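Side-chain contacts in glycosyl hydrolases family 2, sugar binding domain protein (Bacteroides uniformis str. 3978 T3 ii, PDB 6D1P), which is a gut bacterial beta-glucuronidase of glycosyl hydrolase family 2 that probably cleaves the O-glycosidic bonds of glucuronide conjugates: residues T25-R30 with N100-G105; T94-E99 with T107-E112; P480-G485 with E496-G501. One frame throughout, in Å; residues are numbered along the deposited sequence.

Overall arrangement
From the N terminus, residues 25-30 enter the four-stranded sheet of the sugar-binding domain and meet loop 100-105 in contact 1, closing a loop of about 70 residues. Contact 2 crosses it along the chain: 94-99 and 107-112 flank loop 100-105 and join the two sheets of the same domain over a short connection. The two contacts touch, through a salt bridge between Lys28 NZ and Glu110 OE1 (3.1 Å) and by Asn100 packing on Thr107. Contact 3 follows in series, closing a short loop between 480-485 and 496-501 in the TIM barrel; its centre lies about 50 Å from that of contact 2, across the centre of the chain.

Contact 1: residues T25-R30 with N100-G105; sequences TDRKQR and NPYTNG
Arg27 and Pro101 reach toward each other from opposite directions and meet at a single point, where NH2 of the guanidinium lies 3.9 Å from CG of the proline ring. The meeting is small and lies at the protein surface, with both residues exposed. Tyr102 comes up beside them, its OH 4.4 Å from Arg27 NE. Both neighbours approach the rim of the guanidinium, close to its plane, so the flat group presents its edge rather than stacking over either ring. Arginine CG is anti to the backbone N (chi1 -176°), and the chain, though bent at chi2 (-101°), still advances toward the loop and carries the guanidinium to the proline. Pro101 and Tyr102 are themselves packed together, with proline CG 3.7 Å above one face of the phenol ring and displaced toward its rim. Proline thus touches the arginine and the tyrosine with the same corner of its ring.

The backbones on both sides are tightly turned. Before strand 28-30, an ST turn is closed by the bond from Arg27 N to Thr25 OG1 (3.0 Å, 155°). In the other segment, Pro101 is the centre of an inverse gamma turn whose bond from Tyr102 N to Asn100 O is weak, and a type II beta turn follows, with Gly105 N bonded to Tyr102 O at 3.0 Å. Strand 28-30 is an outermost strand of the four-stranded sheet in the sugar-binding beta sandwich, paired with strand 194-199, and loop 100-105 leads into strand 106-111 of that sheet. Strand 295-303, from the next family 2 domain, borders both segments: Asp26 shares backbone hydrogen bonding with Arg298, and Tyr102 packs on Asp295. Farther along the edge strand, Arg30 forms a salt bridge with Glu343 in the range of the TIM barrel.

Contact 2: residues T94-E99 with T107-E112; sequences TMLNIE and TCLEFE
Leu96 CD1 and Leu109 CD2 meet at 4.2 Å, the two leucine side chains crossing obliquely between their strands. Each has CG anti to its own carbonyl carbon (chi1 -69° for Leu96, -64° for Leu109), but the branches differ: Leu96 offers CD1, the methyl anti to its CA, whereas Leu109 offers CD2, the branch turned back beside its CA. The Leu109 side chain leaves its backbone at a slant and only its end comes close. Beside this pair, Ile98 brings its branch methyl CG2 to 4.3 Å from Thr107 OG1, a loose touch with the backbones well apart: the alpha carbons of Ile98 and Thr107 are separated by 8.2 Å, wider than the spacing of paired strands. Strand 89-96 belongs to the six-stranded sheet of the jelly-roll-like sugar-binding domain and strand 106-111 to the four-stranded one, so these residues are part of the buried interior of the sandwich. In the next shell, Ile164 of strand 162-169 touches both leucines, Ile162 and Ile141 pack on Ile98, and Thr107 rests on Leu196 and Tyr198. Backbone pairing fixes each strand in its own sheet, Leu96 with Ile162 on one side and Leu109 with Ala139 on the other. Beyond strand 89-96 the departing chain is pinned by Ile98 O, which accepts from Arg149 NH2, and by Glu99 N, bonded to Tyr198 OH.

Contact 3: residues P480-G485 with E496-G501; sequences PTIWAG and EMETAG. With SCN (thiocyanate ion), chain I.
The loop that leaves strand 477-479 of the TIM barrel folds back against the next helix, 494-503, and Ile482 and Ala484 make the contact with it. Ile482 CD1 lies 3.6 Å from the backbone O of Met497 and 3.7 Å from Glu498 OE1, while its CG2 meets Met497 CB at 4.1 Å as the two side chains slide past each other in opposite directions. Glu498 comes in at a slant to Ile482; its bend at chi2 (82°) swings the carboxylate toward the isoleucine, and OE2 is held by Tyr494 OH and His510 ND1. This connection is a beta-alpha loop, at the C-terminal ends of the barrel strands, where TIM-barrel enzymes carry their active sites. Met497 runs farther out along the loop, laying SD 3.7 Å from Ala484 CB, and the turn at chi3 (81°) keeps CE near Ala484 and brings it to a thiocyanate ion probably taken from the crystallisation liquor. The thiocyanate sulfur is 3.7 Å from Met497 CE and 3.3 Å from Trp483 N. At the other end its nitrogen receives a weak hydrogen bond from Thr481 OG1 (3.4 Å), the hydroxyl that also lies in plane at the edge of the Trp483 ring.

Contact 1: residues T25-R30 with N100-G105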
loop_
_atom_site.group_PDB
_atom_site.type_symbol
_atom_site.label_atom_id
_atom_site.label_comp_id
_atom_site.label_asym_id
_atom_site.label_seq_id
_atom_site.Cartn_x
_atom_site.Cartn_y
_atom_site.Cartn_z
ATOM N N THR A 25 -37.997 7.958 4.263
ATOM C CA THR A 25 -38.381 8.986 5.218
ATOM C C THR A 25 -37.627 10.260 4.883
ATOM O O THR A 25 -36.461 10.214 4.481
ATOM C CB THR A 25 -38.107 8.599 6.678
ATOM O OG1 THR A 25 -38.203 9.776 7.490
ATOM C CG2 THR A 25 -36.713 8.003 6.833
ATOM N N ASP A 26 -38.296 11.392 5.051
ATOM C CA ASP A 26 -37.657 12.673 4.812
ATOM C C ASP A 26 -36.714 13.064 5.937
ATOM O O ASP A 26 -36.106 14.135 5.868
ATOM C CB ASP A 26 -38.728 13.754 4.615
ATOM C CG ASP A 26 -39.612 13.477 3.414
ATOM O OD1 ASP A 26 -39.410 12.418 2.775
ATOM O OD2 ASP A 26 -40.508 14.299 3.112
ATOM N N ARG A 27 -36.558 12.218 6.946
ATOM C CA ARG A 27 -35.790 12.528 8.149
ATOM C C ARG A 27 -34.598 11.556 8.264
ATOM O O ARG A 27 -34.732 10.427 8.749
ATOM C CB ARG A 27 -36.759 12.479 9.384
ATOM C CG ARG A 27 -36.167 12.863 10.743
ATOM C CD ARG A 27 -35.840 11.602 11.563
ATOM N NE ARG A 27 -35.712 11.846 13.001
ATOM C CZ ARG A 27 -34.725 12.540 13.574
ATOM N NH1 ARG A 27 -33.762 13.098 12.841
ATOM N NH2 ARG A 27 -34.707 12.690 14.891
ATOM N N LYS A 28 -33.414 11.999 7.817
ATOM C CA LYS A 28 -32.200 11.190 7.929
ATOM C C LYS A 28 -30.978 12.083 8.112
ATOM O O LYS A 28 -30.976 13.239 7.678
ATOM C CB LYS A 28 -32.030 10.283 6.702
ATOM C CG LYS A 28 -32.633 10.835 5.428
ATOM C CD LYS A 28 -32.653 9.782 4.326
ATOM C CE LYS A 28 -33.527 8.595 4.688
ATOM N NZ LYS A 28 -33.630 7.614 3.553
ATOM N N GLN A 29 -29.929 11.534 8.750
ATOM C CA GLN A 29 -28.710 12.282 9.064
ATOM C C GLN A 29 -27.507 11.667 8.342
ATOM O O GLN A 29 -27.245 10.463 8.467
ATOM C CB GLN A 29 -28.459 12.340 10.579
ATOM C CG GLN A 29 -27.162 13.097 10.929
ATOM C CD GLN A 29 -26.807 13.012 12.416
ATOM O OE1 GLN A 29 -27.695 12.801 13.252
ATOM N NE2 GLN A 29 -25.516 13.160 12.751
ATOM N N ARG A 30 -26.781 12.496 7.591
ATOM C CA ARG A 30 -25.521 12.107 6.982
ATOM C C ARG A 30 -24.429 12.092 8.048
ATOM O O ARG A 30 -24.203 13.098 8.736
ATOM C CB ARG A 30 -25.140 13.075 5.868
ATOM C CG ARG A 30 -25.988 12.982 4.654
ATOM C CD ARG A 30 -25.538 13.987 3.643
ATOM N NE ARG A 30 -26.307 13.849 2.414
ATOM C CZ ARG A 30 -26.268 14.719 1.413
ATOM N NH1 ARG A 30 -25.497 15.805 1.492
ATOM N NH2 ARG A 30 -27.011 14.505 0.332
ATOM N N ASN A 100 -33.066 7.443 19.160
ATOM C CA ASN A 100 -34.233 7.113 18.336
ATOM C C ASN A 100 -35.504 7.670 18.967
ATOM O O ASN A 100 -35.848 7.277 20.088
ATOM C CB ASN A 100 -34.376 5.607 18.157
ATOM C CG ASN A 100 -35.360 5.250 17.042
ATOM O OD1 ASN A 100 -36.067 6.114 16.516
ATOM N ND2 ASN A 100 -35.408 3.976 16.680
ATOM N N PRO A 101 -36.248 8.563 18.274
ATOM C CA PRO A 101 -37.444 9.186 18.849
ATOM C C PRO A 101 -38.741 8.411 18.614
ATOM O O PRO A 101 -39.771 8.978 18.237
ATOM C CB PRO A 101 -37.489 10.539 18.122
ATOM C CG PRO A 101 -37.013 10.182 16.744
ATOM C CD PRO A 101 -35.905 9.162 16.971
ATOM N N TYR A 102 -38.708 7.101 18.829
ATOM C CA TYR A 102 -39.895 6.309 18.537
ATOM C C TYR A 102 -39.974 5.149 19.508
ATOM O O TYR A 102 -38.963 4.503 19.800
ATOM C CB TYR A 102 -39.907 5.762 17.103
ATOM C CG TYR A 102 -39.833 6.816 16.021
ATOM C CD1 TYR A 102 -38.687 6.971 15.253
ATOM C CD2 TYR A 102 -40.902 7.657 15.767
ATOM C CE1 TYR A 102 -38.610 7.934 14.261
ATOM C CE2 TYR A 102 -40.833 8.619 14.778
ATOM C CZ TYR A 102 -39.680 8.756 14.031
ATOM O OH TYR A 102 -39.601 9.716 13.044
ATOM N N THR A 103 -41.183 4.893 19.995
ATOM C CA THR A 103 -41.425 3.722 20.817
ATOM C C THR A 103 -41.200 2.475 19.982
ATOM O O THR A 103 -41.885 2.262 18.975
ATOM C CB THR A 103 -42.846 3.755 21.362
ATOM O OG1 THR A 103 -43.098 5.047 21.926
ATOM C CG2 THR A 103 -43.035 2.680 22.422
ATOM N N ASN A 104 -40.223 1.663 20.390
ATOM C CA ASN A 104 -39.810 0.493 19.614
ATOM C C ASN A 104 -39.530 0.873 18.161
ATOM O O ASN A 104 -39.823 0.123 17.227
ATOM C CB ASN A 104 -40.854 -0.622 19.696
ATOM C CG ASN A 104 -41.221 -0.964 21.121
ATOM O OD1 ASN A 104 -42.404 -1.023 21.467
ATOM N ND2 ASN A 104 -40.210 -1.173 21.965
ATOM N N GLY A 105 -38.990 2.072 17.970
ATOM C CA GLY A 105 -38.504 2.465 16.668
ATOM C C GLY A 105 -37.299 1.637 16.270
ATOM O O GLY A 105 -36.700 0.920 17.075
#

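Contact 2: residues T94-E99 with T107-E112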
loop_
_atom_site.group_PDB
_atom_site.type_symbol
_atom_site.label_atom_id
_atom_site.label_comp_id
_atom_site.label_asym_id
_atom_site.label_seq_id
_atom_site.Cartn_x
_atom_site.Cartn_y
_atom_site.Cartn_z
ATOM N N THR A 94 -16.042 4.858 14.257
ATOM C CA THR A 94 -16.476 6.106 14.876
ATOM C C THR A 94 -17.382 5.810 16.068
ATOM O O THR A 94 -17.698 4.658 16.374
ATOM C CB THR A 94 -17.210 7.016 13.891
ATOM O OG1 THR A 94 -17.410 8.274 14.520
ATOM C CG2 THR A 94 -18.592 6.445 13.553
ATOM N N MET A 95 -17.831 6.889 16.710
ATOM C CA MET A 95 -18.696 6.864 17.883
ATOM C C MET A 95 -19.990 7.592 17.548
ATOM O O MET A 95 -19.945 8.731 17.067
ATOM C CB MET A 95 -18.003 7.557 19.067
ATOM C CG MET A 95 -17.855 6.704 20.289
ATOM S SD MET A 95 -16.720 5.351 20.019
ATOM C CE MET A 95 -15.177 6.148 20.515
ATOM N N LEU A 96 -21.137 6.972 17.822
ATOM C CA LEU A 96 -22.421 7.579 17.457
ATOM C C LEU A 96 -23.317 7.807 18.669
ATOM O O LEU A 96 -23.481 6.914 19.508
ATOM C CB LEU A 96 -23.181 6.725 16.441
ATOM C CG LEU A 96 -22.613 6.626 15.027
ATOM C CD1 LEU A 96 -23.661 6.000 14.136
ATOM C CD2 LEU A 96 -22.167 7.983 14.503
ATOM N N ASN A 97 -23.903 9.002 18.737
ATOM C CA ASN A 97 -25.033 9.280 19.618
ATOM C C ASN A 97 -26.296 8.794 18.930
ATOM O O ASN A 97 -26.692 9.342 17.898
ATOM C CB ASN A 97 -25.139 10.770 19.920
ATOM C CG ASN A 97 -24.134 11.218 20.934
ATOM O OD1 ASN A 97 -24.013 10.612 22.001
ATOM N ND2 ASN A 97 -23.385 12.275 20.611
ATOM N N ILE A 98 -26.931 7.777 19.495
ATOM C CA ILE A 98 -28.097 7.150 18.887
ATOM C C ILE A 98 -29.311 7.470 19.750
ATOM O O ILE A 98 -29.477 6.907 20.839
ATOM C CB ILE A 98 -27.881 5.642 18.712
ATOM C CG1 ILE A 98 -26.916 5.424 17.544
ATOM C CG2 ILE A 98 -29.197 4.918 18.473
ATOM C CD1 ILE A 98 -26.632 4.002 17.235
ATOM N N GLU A 99 -30.157 8.379 19.260
ATOM C CA GLU A 99 -31.309 8.925 19.979
ATOM C C GLU A 99 -32.561 8.675 19.140
ATOM O O GLU A 99 -33.072 9.592 18.490
ATOM C CB GLU A 99 -31.127 10.498 20.271
ATOM C CG GLU A 99 -29.783 10.938 20.900
ATOM C CD GLU A 99 -29.690 12.460 21.126
ATOM O OE1 GLU A 99 -29.614 12.890 22.302
ATOM O OE2 GLU A 99 -29.699 13.227 20.132
ATOM N N THR A 107 -33.504 1.533 14.110
ATOM C CA THR A 107 -32.363 2.363 13.748
ATOM C C THR A 107 -31.533 1.628 12.709
ATOM O O THR A 107 -31.110 0.490 12.939
ATOM C CB THR A 107 -31.482 2.708 14.962
ATOM O OG1 THR A 107 -32.266 3.332 15.982
ATOM C CG2 THR A 107 -30.382 3.676 14.548
ATOM N N CYS A 108 -31.285 2.291 11.583
ATOM C CA CYS A 108 -30.527 1.717 10.485
ATOM C C CYS A 108 -29.406 2.643 10.052
ATOM O O CYS A 108 -29.575 3.869 9.991
ATOM C CB CYS A 108 -31.420 1.436 9.280
ATOM S SG CYS A 108 -32.529 0.069 9.556
ATOM N N LEU A 109 -28.264 2.046 9.740
ATOM C CA LEU A 109 -27.269 2.713 8.922
ATOM C C LEU A 109 -27.631 2.455 7.468
ATOM O O LEU A 109 -27.836 1.305 7.066
ATOM C CB LEU A 109 -25.872 2.201 9.233
ATOM C CG LEU A 109 -25.426 2.511 10.659
ATOM C CD1 LEU A 109 -24.075 1.879 10.930
ATOM C CD2 LEU A 109 -25.357 4.014 10.856
ATOM N N GLU A 110 -27.762 3.524 6.706
ATOM C CA GLU A 110 -28.102 3.456 5.299
ATOM C C GLU A 110 -26.855 3.765 4.487
ATOM O O GLU A 110 -26.145 4.734 4.784
ATOM C CB GLU A 110 -29.205 4.457 4.959
ATOM C CG GLU A 110 -30.528 3.846 4.619
ATOM C CD GLU A 110 -31.442 4.845 3.941
ATOM O OE1 GLU A 110 -30.981 5.980 3.680
ATOM O OE2 GLU A 110 -32.601 4.495 3.655
ATOM N N PHE A 111 -26.607 2.957 3.457
ATOM C CA PHE A 111 -25.437 3.106 2.596
ATOM C C PHE A 111 -25.917 3.438 1.194
ATOM O O PHE A 111 -26.530 2.593 0.532
ATOM C CB PHE A 111 -24.590 1.835 2.591
ATOM C CG PHE A 111 -24.049 1.472 3.935
ATOM C CD1 PHE A 111 -24.791 0.702 4.798
ATOM C CD2 PHE A 111 -22.797 1.901 4.331
ATOM C CE1 PHE A 111 -24.299 0.369 6.038
ATOM C CE2 PHE A 111 -22.295 1.573 5.573
ATOM C CZ PHE A 111 -23.043 0.811 6.429
ATOM N N GLU A 112 -25.645 4.660 0.740
ATOM C CA GLU A 112 -25.984 5.008 -0.630
ATOM C C GLU A 112 -25.005 4.396 -1.616
ATOM O O GLU A 112 -25.298 4.352 -2.817
ATOM C CB GLU A 112 -26.044 6.530 -0.799
ATOM C CG GLU A 112 -27.048 7.172 0.142
ATOM C CD GLU A 112 -27.238 8.666 -0.088
ATOM O OE1 GLU A 112 -26.586 9.234 -0.984
ATOM O OE2 GLU A 112 -28.048 9.273 0.642
#

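Contact 3: residues P480-G485 with E496-G501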
loop_
_atom_site.group_PDB
_atom_site.type_symbol
_atom_site.label_atom_id
_atom_site.label_comp_id
_atom_site.label_asym_id
_atom_site.label_seq_id
_atom_site.Cartn_x
_atom_site.Cartn_y
_atom_site.Cartn_z
ATOM N N PRO A 480 -24.223 -1.242 -30.989
ATOM C CA PRO A 480 -22.956 -1.908 -31.327
ATOM C C PRO A 480 -21.797 -1.013 -30.947
ATOM O O PRO A 480 -22.017 -0.020 -30.252
ATOM C CB PRO A 480 -23.053 -2.106 -32.837
ATOM C CG PRO A 480 -23.881 -0.884 -33.288
ATOM C CD PRO A 480 -24.857 -0.608 -32.161
ATOM N N THR A 481 -20.580 -1.323 -31.386
ATOM C CA THR A 481 -19.437 -0.459 -31.133
ATOM C C THR A 481 -19.123 0.276 -32.427
ATOM O O THR A 481 -18.898 -0.356 -33.454
ATOM C CB THR A 481 -18.220 -1.245 -30.610
ATOM O OG1 THR A 481 -17.086 -0.376 -30.483
ATOM C CG2 THR A 481 -17.841 -2.398 -31.520
ATOM N N ILE A 482 -19.139 1.613 -32.382
ATOM C CA ILE A 482 -18.915 2.442 -33.566
ATOM C C ILE A 482 -18.138 3.693 -33.169
ATOM O O ILE A 482 -18.695 4.609 -32.550
ATOM C CB ILE A 482 -20.222 2.829 -34.280
ATOM C CG1 ILE A 482 -20.923 1.597 -34.847
ATOM C CG2 ILE A 482 -19.926 3.822 -35.394
ATOM C CD1 ILE A 482 -22.328 1.892 -35.400
ATOM N N TRP A 483 -16.881 3.766 -33.593
ATOM C CA TRP A 483 -15.948 4.822 -33.216
ATOM C C TRP A 483 -15.258 5.353 -34.466
ATOM O O TRP A 483 -14.029 5.329 -34.581
ATOM C CB TRP A 483 -14.889 4.324 -32.225
ATOM C CG TRP A 483 -15.402 4.007 -30.867
ATOM C CD1 TRP A 483 -16.084 2.887 -30.482
ATOM C CD2 TRP A 483 -15.263 4.823 -29.694
ATOM N NE1 TRP A 483 -16.384 2.960 -29.136
ATOM C CE2 TRP A 483 -15.885 4.137 -28.633
ATOM C CE3 TRP A 483 -14.677 6.075 -29.444
ATOM C CZ2 TRP A 483 -15.950 4.665 -27.343
ATOM C CZ3 TRP A 483 -14.745 6.595 -28.168
ATOM C CH2 TRP A 483 -15.369 5.884 -27.129
ATOM N N ALA A 484 -16.071 5.825 -35.409
ATOM C CA ALA A 484 -15.574 6.397 -36.652
ATOM C C ALA A 484 -14.474 7.398 -36.374
ATOM O O ALA A 484 -14.650 8.318 -35.580
ATOM C CB ALA A 484 -16.722 7.084 -37.402
ATOM N N GLY A 485 -13.341 7.223 -37.033
ATOM C CA GLY A 485 -12.227 8.117 -36.825
ATOM C C GLY A 485 -11.410 7.866 -35.573
ATOM O O GLY A 485 -10.342 8.480 -35.420
ATOM N N GLU A 496 -22.117 6.360 -42.847
ATOM C CA GLU A 496 -22.182 5.030 -43.442
ATOM C C GLU A 496 -22.221 3.949 -42.356
ATOM O O GLU A 496 -23.114 3.093 -42.352
ATOM C CB GLU A 496 -20.995 4.838 -44.398
ATOM C CG GLU A 496 -20.886 3.434 -45.037
ATOM C CD GLU A 496 -19.587 3.208 -45.826
ATOM O OE1 GLU A 496 -18.962 4.197 -46.292
ATOM O OE2 GLU A 496 -19.183 2.030 -45.976
ATOM N N MET A 497 -21.288 4.017 -41.386
ATOM C CA MET A 497 -21.272 3.057 -40.279
ATOM C C MET A 497 -22.530 3.168 -39.422
ATOM O O MET A 497 -23.058 2.155 -38.942
ATOM C CB MET A 497 -20.028 3.269 -39.422
ATOM C CG MET A 497 -18.740 3.182 -40.205
ATOM S SD MET A 497 -17.356 4.038 -39.411
ATOM C CE MET A 497 -16.797 2.845 -38.176
ATOM N N GLU A 498 -23.035 4.387 -39.227
ATOM C CA GLU A 498 -24.262 4.528 -38.450
ATOM C C GLU A 498 -25.448 3.910 -39.179
ATOM O O GLU A 498 -26.302 3.257 -38.554
ATOM C CB GLU A 498 -24.539 6.001 -38.154
ATOM C CG GLU A 498 -25.482 6.234 -36.987
ATOM C CD GLU A 498 -24.750 6.157 -35.645
ATOM O OE1 GLU A 498 -24.006 5.179 -35.444
ATOM O OE2 GLU A 498 -24.897 7.085 -34.811
ATOM N N THR A 499 -25.526 4.115 -40.497
ATOM C CA THR A 499 -26.621 3.534 -41.267
ATOM C C THR A 499 -26.549 2.014 -41.258
ATOM O O THR A 499 -27.568 1.339 -41.055
ATOM C CB THR A 499 -26.605 4.065 -42.701
ATOM O OG1 THR A 499 -26.624 5.498 -42.691
ATOM C CG2 THR A 499 -27.826 3.592 -43.436
ATOM N N ALA A 500 -25.346 1.460 -41.444
ATOM C CA ALA A 500 -25.168 0.012 -41.328
ATOM C C ALA A 500 -25.669 -0.496 -39.985
ATOM O O ALA A 500 -26.338 -1.535 -39.910
ATOM C CB ALA A 500 -23.699 -0.357 -41.520
ATOM N N GLY A 501 -25.384 0.245 -38.914
ATOM C CA GLY A 501 -25.788 -0.209 -37.596
ATOM C C GLY A 501 -27.282 -0.115 -37.390
ATOM O O GLY A 501 -27.877 -0.964 -36.720
HETATM S S SCN I . -15.030 1.588 -35.156
HETATM C C SCN I . -15.007 0.233 -34.015
HETATM N N SCN I . -14.972 -0.509 -33.093
#